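Local atomic coordinates of selenium-binding protein (Sulfolobus tokodaii, PDB entry 2ECE), a protein that is of unknown function but may bind selenium, and folds as a beta-propeller of the selenium-binding protein family. Residues A[26-31]-A[48-53]; A[385-390]-A[446-451]. All blocks are in the same frame, centred on the assembly; numbering follows the deposited sequence.

In the fold
From the N terminus, the chain soon enters contact 1: the hairpin of strands 27-33 and 44-49 brings 48-53 beside 26-31. It then runs through five further blades of a seven-bladed beta-propeller before contact 2 opens at 385-390, the first strand of the last; this contact, with 446-451, closes a loop holding the other three strands of that blade. The closures follow in series, neither enclosing nor crossing the other. They meet because strand 443-449 pairs with strand 27-33, Tyr29 N bonding to Arg448 O, and becomes the innermost strand of the N-terminal blade. Contact 1 pairs the two middle strands of that blade, and contact 2 joins its inner strand to the neighbouring blade.

Contact 1: residues A[26-31]-A[48-53]; sequences DLAYVA and VDVNPK
The antiparallel hairpin of the N-terminal propeller blade is joined here where strand 27-33 begins and strand 44-49 ends, with Ala28 facing Val48 as a hydrogen-bonded pair and Leu27 facing Asp49 as a non-hydrogen-bonded one. Two short backbone bonds fix the first pair, Ala28 N to Val48 O and Val48 N to Ala28 O, both 2.8 Å. Pairing continues past the end of the strand, where Val50 N reaches Asp26 O at 3.0 Å.

On one face, Ala28, Val30, Val48 and Val50 form an apolar patch. The CB of Ala28 lies 4.1 Å from CG2 of Val50, and the CG2 methyls of Val30 and Val48 meet at 4.2 Å. Phe435, Val437 and Met418 of the adjacent blade pack against this side. On the other face CD2 of Leu27 rests against the backbone at CA of Asp49, and Pro117 touches the leucine as well.

Beyond the strands the contact turns polar. Asn51 CG stands anti to its own N (chi1 -173°), which lays the amide beside the carboxylate of Asp26, the two planes only 1° apart, and lets Asn51 ND2 make a weak bond to Asp26 OD1 at 3.0 Å. The same amide offers OD1 to Lys53 N, an Asx turn. A second Asx turn precedes it, with Asp49 OD1 taking Asn51 N at 3.1 Å. Asp49 OD2 is engaged by Thr56, Ser54 and Arg118, so the buried carboxylate uses both oxygens, and its negative charge is probably balanced largely by the arginine while it shapes the exit from the strand.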
loop_
_atom_site.group_PDB
_atom_site.type_symbol
_atom_site.label_atom_id
_atom_site.label_comp_id
_atom_site.label_asym_id
_atom_site.label_seq_id
_atom_site.Cartn_x
_atom_site.Cartn_y
_atom_site.Cartn_z
ATOM N N ASP A 26 4.129 12.877 -14.600
ATOM C CA ASP A 26 3.136 13.608 -15.387
ATOM C C ASP A 26 1.725 13.111 -15.066
ATOM O O ASP A 26 0.750 13.856 -15.179
ATOM C CB ASP A 26 3.348 13.409 -16.893
ATOM C CG ASP A 26 4.493 14.226 -17.445
ATOM O OD1 ASP A 26 4.656 15.393 -17.024
ATOM O OD2 ASP A 26 5.219 13.703 -18.320
ATOM N N LEU A 27 1.629 11.843 -14.668
ATOM C CA LEU A 27 0.337 11.233 -14.384
ATOM C C LEU A 27 0.317 10.418 -13.111
ATOM O O LEU A 27 1.354 10.005 -12.597
ATOM C CB LEU A 27 -0.068 10.304 -15.531
ATOM C CG LEU A 27 -0.048 10.856 -16.947
ATOM C CD1 LEU A 27 -0.004 9.693 -17.932
ATOM C CD2 LEU A 27 -1.268 11.744 -17.172
ATOM N N ALA A 28 -0.896 10.167 -12.632
ATOM C CA ALA A 28 -1.117 9.373 -11.435
ATOM C C ALA A 28 -2.222 8.373 -11.744
ATOM O O ALA A 28 -3.341 8.753 -12.082
ATOM C CB ALA A 28 -1.531 10.268 -10.275
ATOM N N TYR A 29 -1.896 7.092 -11.663
ATOM C CA TYR A 29 -2.878 6.053 -11.911
ATOM C C TYR A 29 -3.472 5.741 -10.543
ATOM O O TYR A 29 -2.736 5.552 -9.576
ATOM C CB TYR A 29 -2.193 4.825 -12.516
ATOM C CG TYR A 29 -1.576 5.102 -13.874
ATOM C CD1 TYR A 29 -2.378 5.397 -14.978
ATOM C CD2 TYR A 29 -0.190 5.076 -14.053
ATOM C CE1 TYR A 29 -1.816 5.657 -16.233
ATOM C CE2 TYR A 29 0.382 5.333 -15.301
ATOM C CZ TYR A 29 -0.438 5.620 -16.387
ATOM O OH TYR A 29 0.118 5.848 -17.630
ATOM N N VAL A 30 -4.798 5.700 -10.455
ATOM C CA VAL A 30 -5.437 5.452 -9.170
ATOM C C VAL A 30 -6.435 4.305 -9.202
ATOM O O VAL A 30 -7.337 4.269 -10.043
ATOM C CB VAL A 30 -6.154 6.728 -8.676
ATOM C CG1 VAL A 30 -6.669 6.535 -7.252
ATOM C CG2 VAL A 30 -5.192 7.920 -8.750
ATOM N N ALA A 31 -6.270 3.366 -8.277
ATOM C CA ALA A 31 -7.180 2.234 -8.195
ATOM C C ALA A 31 -8.469 2.750 -7.560
ATOM O O ALA A 31 -8.456 3.225 -6.421
ATOM C CB ALA A 31 -6.571 1.136 -7.337
ATOM N N VAL A 48 -5.108 10.280 -13.700
ATOM C CA VAL A 48 -5.140 11.668 -13.262
ATOM C C VAL A 48 -3.938 12.465 -13.763
ATOM O O VAL A 48 -2.783 12.046 -13.589
ATOM C CB VAL A 48 -5.187 11.758 -11.719
ATOM C CG1 VAL A 48 -5.166 13.211 -11.278
ATOM C CG2 VAL A 48 -6.446 11.075 -11.198
ATOM N N ASP A 49 -4.226 13.606 -14.394
ATOM C CA ASP A 49 -3.188 14.491 -14.916
ATOM C C ASP A 49 -2.657 15.210 -13.695
ATOM O O ASP A 49 -3.376 15.945 -13.005
ATOM C CB ASP A 49 -3.753 15.517 -15.905
ATOM C CG ASP A 49 -2.656 16.256 -16.662
ATOM O OD1 ASP A 49 -1.589 16.524 -16.062
ATOM O OD2 ASP A 49 -2.864 16.568 -17.858
ATOM N N VAL A 50 -1.378 15.002 -13.440
ATOM C CA VAL A 50 -0.752 15.555 -12.270
ATOM C C VAL A 50 0.347 16.602 -12.519
ATOM O O VAL A 50 1.069 16.986 -11.599
ATOM C CB VAL A 50 -0.281 14.343 -11.409
ATOM C CG1 VAL A 50 1.213 14.321 -11.221
ATOM C CG2 VAL A 50 -1.034 14.329 -10.105
ATOM N N ASN A 51 0.424 17.087 -13.758
ATOM C CA ASN A 51 1.395 18.103 -14.194
ATOM C C ASN A 51 0.743 19.496 -14.117
ATOM O O ASN A 51 -0.191 19.781 -14.861
ATOM C CB ASN A 51 1.794 17.825 -15.647
ATOM C CG ASN A 51 2.919 18.719 -16.143
ATOM O OD1 ASN A 51 3.081 19.862 -15.701
ATOM N ND2 ASN A 51 3.694 18.203 -17.092
ATOM N N PRO A 52 1.240 20.381 -13.232
ATOM C CA PRO A 52 0.715 21.744 -13.044
ATOM C C PRO A 52 0.644 22.603 -14.306
ATOM O O PRO A 52 -0.188 23.507 -14.406
ATOM C CB PRO A 52 1.667 22.338 -12.007
ATOM C CG PRO A 52 2.084 21.142 -11.224
ATOM C CD PRO A 52 2.359 20.139 -12.311
ATOM N N LYS A 53 1.516 22.316 -15.265
ATOM C CA LYS A 53 1.551 23.076 -16.506
ATOM C C LYS A 53 0.535 22.594 -17.533
ATOM O O LYS A 53 0.274 23.277 -18.526
ATOM C CB LYS A 53 2.955 23.025 -17.107
ATOM C CG LYS A 53 3.977 23.886 -16.374
ATOM C CD LYS A 53 5.396 23.629 -16.884
ATOM C CE LYS A 53 5.480 23.705 -18.407
ATOM N NZ LYS A 53 5.096 25.046 -18.937
#

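Contact 2: residues A[385-390]-A[446-451]; sequences MLEISR and QVRLSG
Glu387 and Arg448 form a salt bridge between the innermost strands of two adjacent propeller blades, in a buried packing contact near the propeller centre. Strands 386-388 and 446-449 run nearly parallel, 14° apart, with axes 6.7 Å from each other and no direct backbone bond between them; side chains and one bridging water link them. Glu387 CG is anti to the backbone N (chi1 -163°) and the chain then bends, carrying the carboxylate across Val447 O to the guanidinium. Glu387 OE1 meets Arg448 NH1 at 3.2 Å in a weak hydrogen bond, the two flat groups inclined by 26°. Glu387 OE2 turns back to accept Ile388 N at 2.8 Å. Ser455 OG also bonds to OE1, and Asp453 is a second anionic partner of Arg448, while Arg448 NE is bonded to Phe76 O.

This is the seam where the propeller ring closes: strand 443-449 comes from the C terminus but completes the blade begun by strands 27-33, 44-49 and 60-65. An alanine in place of Glu387 would remove a carboxylate partner of Arg448, whose guanidinium would probably be less firmly placed, with a gap likely beside Val447 O. Nearer Met385, a water bridges the strands, donating weakly to Leu386 O (3.0 Å) and accepting from Val447 N (2.9 Å). Gln446 NE2 lies over one face of the Arg448 guanidinium, toward its rim, while the glutamine OE1 bonds to Phe76 N.

Farther along, Leu449 CD1 packs on Ser389 CA at 3.7 Å. Arg390 NE reaches Gly451 O weakly at 3.1 Å, its NH1 and NH2 being taken by the carbonyls of Ala19 and Pro23.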
loop_
_atom_site.group_PDB
_atom_site.type_symbol
_atom_site.label_atom_id
_atom_site.label_comp_id
_atom_site.label_asym_id
_atom_site.label_seq_id
_atom_site.Cartn_x
_atom_site.Cartn_y
_atom_site.Cartn_z
ATOM N N MET A 385 -4.259 5.500 1.954
ATOM C CA MET A 385 -3.078 5.239 1.144
ATOM C C MET A 385 -2.343 6.534 0.841
ATOM O O MET A 385 -2.956 7.585 0.658
ATOM C CB MET A 385 -3.434 4.548 -0.177
ATOM C CG MET A 385 -3.721 3.065 -0.053
ATOM S SD MET A 385 -2.530 2.170 0.961
ATOM C CE MET A 385 -1.077 2.149 -0.112
ATOM N N LEU A 386 -1.017 6.441 0.799
ATOM C CA LEU A 386 -0.162 7.585 0.511
ATOM C C LEU A 386 0.826 7.190 -0.572
ATOM O O LEU A 386 1.132 6.006 -0.745
ATOM C CB LEU A 386 0.662 7.976 1.746
ATOM C CG LEU A 386 -0.007 8.263 3.088
ATOM C CD1 LEU A 386 1.051 8.372 4.182
ATOM C CD2 LEU A 386 -0.806 9.553 2.984
ATOM N N GLU A 387 1.317 8.174 -1.310
ATOM C CA GLU A 387 2.350 7.900 -2.297
ATOM C C GLU A 387 3.185 9.160 -2.445
ATOM O O GLU A 387 2.652 10.267 -2.440
ATOM C CB GLU A 387 1.775 7.469 -3.637
ATOM C CG GLU A 387 2.850 6.795 -4.481
ATOM C CD GLU A 387 3.713 5.864 -3.643
ATOM O OE1 GLU A 387 3.278 4.725 -3.373
ATOM O OE2 GLU A 387 4.824 6.284 -3.227
ATOM N N ILE A 388 4.496 8.986 -2.557
ATOM C CA ILE A 388 5.410 10.118 -2.642
ATOM C C ILE A 388 6.149 10.190 -3.967
ATOM O O ILE A 388 6.605 9.174 -4.492
ATOM C CB ILE A 388 6.480 10.032 -1.537
ATOM C CG1 ILE A 388 5.843 9.603 -0.215
ATOM C CG2 ILE A 388 7.177 11.378 -1.386
ATOM C CD1 ILE A 388 6.851 9.050 0.803
ATOM N N SER A 389 6.282 11.402 -4.499
ATOM C CA SER A 389 7.005 11.590 -5.746
ATOM C C SER A 389 8.455 11.197 -5.471
ATOM O O SER A 389 8.899 11.198 -4.325
ATOM C CB SER A 389 6.932 13.057 -6.181
ATOM O OG SER A 389 7.401 13.908 -5.149
ATOM N N ARG A 390 9.189 10.852 -6.522
ATOM C CA ARG A 390 10.579 10.464 -6.359
ATOM C C ARG A 390 11.432 11.585 -5.785
ATOM O O ARG A 390 12.348 11.319 -5.003
ATOM C CB ARG A 390 11.152 9.972 -7.693
ATOM C CG ARG A 390 10.845 8.504 -7.949
ATOM C CD ARG A 390 11.226 8.032 -9.345
ATOM N NE ARG A 390 10.397 8.625 -10.389
ATOM C CZ ARG A 390 10.691 9.752 -11.030
ATOM N NH1 ARG A 390 11.803 10.415 -10.735
ATOM N NH2 ARG A 390 9.874 10.216 -11.965
ATOM N N GLN A 446 -4.874 2.724 -3.882
ATOM C CA GLN A 446 -3.469 2.956 -4.223
ATOM C C GLN A 446 -3.210 3.839 -5.432
ATOM O O GLN A 446 -3.952 3.826 -6.411
ATOM C CB GLN A 446 -2.724 1.634 -4.397
ATOM C CG GLN A 446 -1.206 1.825 -4.472
ATOM C CD GLN A 446 -0.449 0.563 -4.147
ATOM O OE1 GLN A 446 -0.692 -0.493 -4.742
ATOM N NE2 GLN A 446 0.479 0.658 -3.203
ATOM N N VAL A 447 -2.136 4.611 -5.342
ATOM C CA VAL A 447 -1.734 5.518 -6.406
ATOM C C VAL A 447 -0.360 5.121 -6.934
ATOM O O VAL A 447 0.548 4.842 -6.156
ATOM C CB VAL A 447 -1.668 6.978 -5.879
ATOM C CG1 VAL A 447 -1.090 7.906 -6.936
ATOM C CG2 VAL A 447 -3.062 7.444 -5.485
ATOM N N ARG A 448 -0.217 5.076 -8.255
ATOM C CA ARG A 448 1.069 4.766 -8.870
ATOM C C ARG A 448 1.390 5.914 -9.816
ATOM O O ARG A 448 0.621 6.207 -10.732
ATOM C CB ARG A 448 1.034 3.439 -9.649
ATOM C CG ARG A 448 1.802 2.299 -8.957
ATOM C CD ARG A 448 1.035 1.759 -7.747
ATOM N NE ARG A 448 1.848 0.931 -6.851
ATOM C CZ ARG A 448 2.715 1.411 -5.964
ATOM N NH1 ARG A 448 2.894 2.721 -5.845
ATOM N NH2 ARG A 448 3.396 0.582 -5.186
ATOM N N LEU A 449 2.522 6.568 -9.587
ATOM C CA LEU A 449 2.920 7.695 -10.420
ATOM C C LEU A 449 3.691 7.238 -11.659
ATOM O O LEU A 449 4.545 6.353 -11.580
ATOM C CB LEU A 449 3.776 8.665 -9.600
ATOM C CG LEU A 449 3.166 9.125 -8.269
ATOM C CD1 LEU A 449 4.174 9.989 -7.512
ATOM C CD2 LEU A 449 1.874 9.899 -8.535
ATOM N N SER A 450 3.383 7.836 -12.804
ATOM C CA SER A 450 4.074 7.487 -14.038
ATOM C C SER A 450 5.572 7.695 -13.811
ATOM O O SER A 450 5.982 8.713 -13.261
ATOM C CB SER A 450 3.587 8.371 -15.191
ATOM O OG SER A 450 3.769 9.748 -14.901
ATOM N N GLY A 451 6.384 6.722 -14.210
ATOM C CA GLY A 451 7.819 6.854 -14.018
ATOM C C GLY A 451 8.318 6.307 -12.691
ATOM O O GLY A 451 9.512 6.370 -12.398
HETATM O O HOH W 1 -0.971 5.092 -2.735
#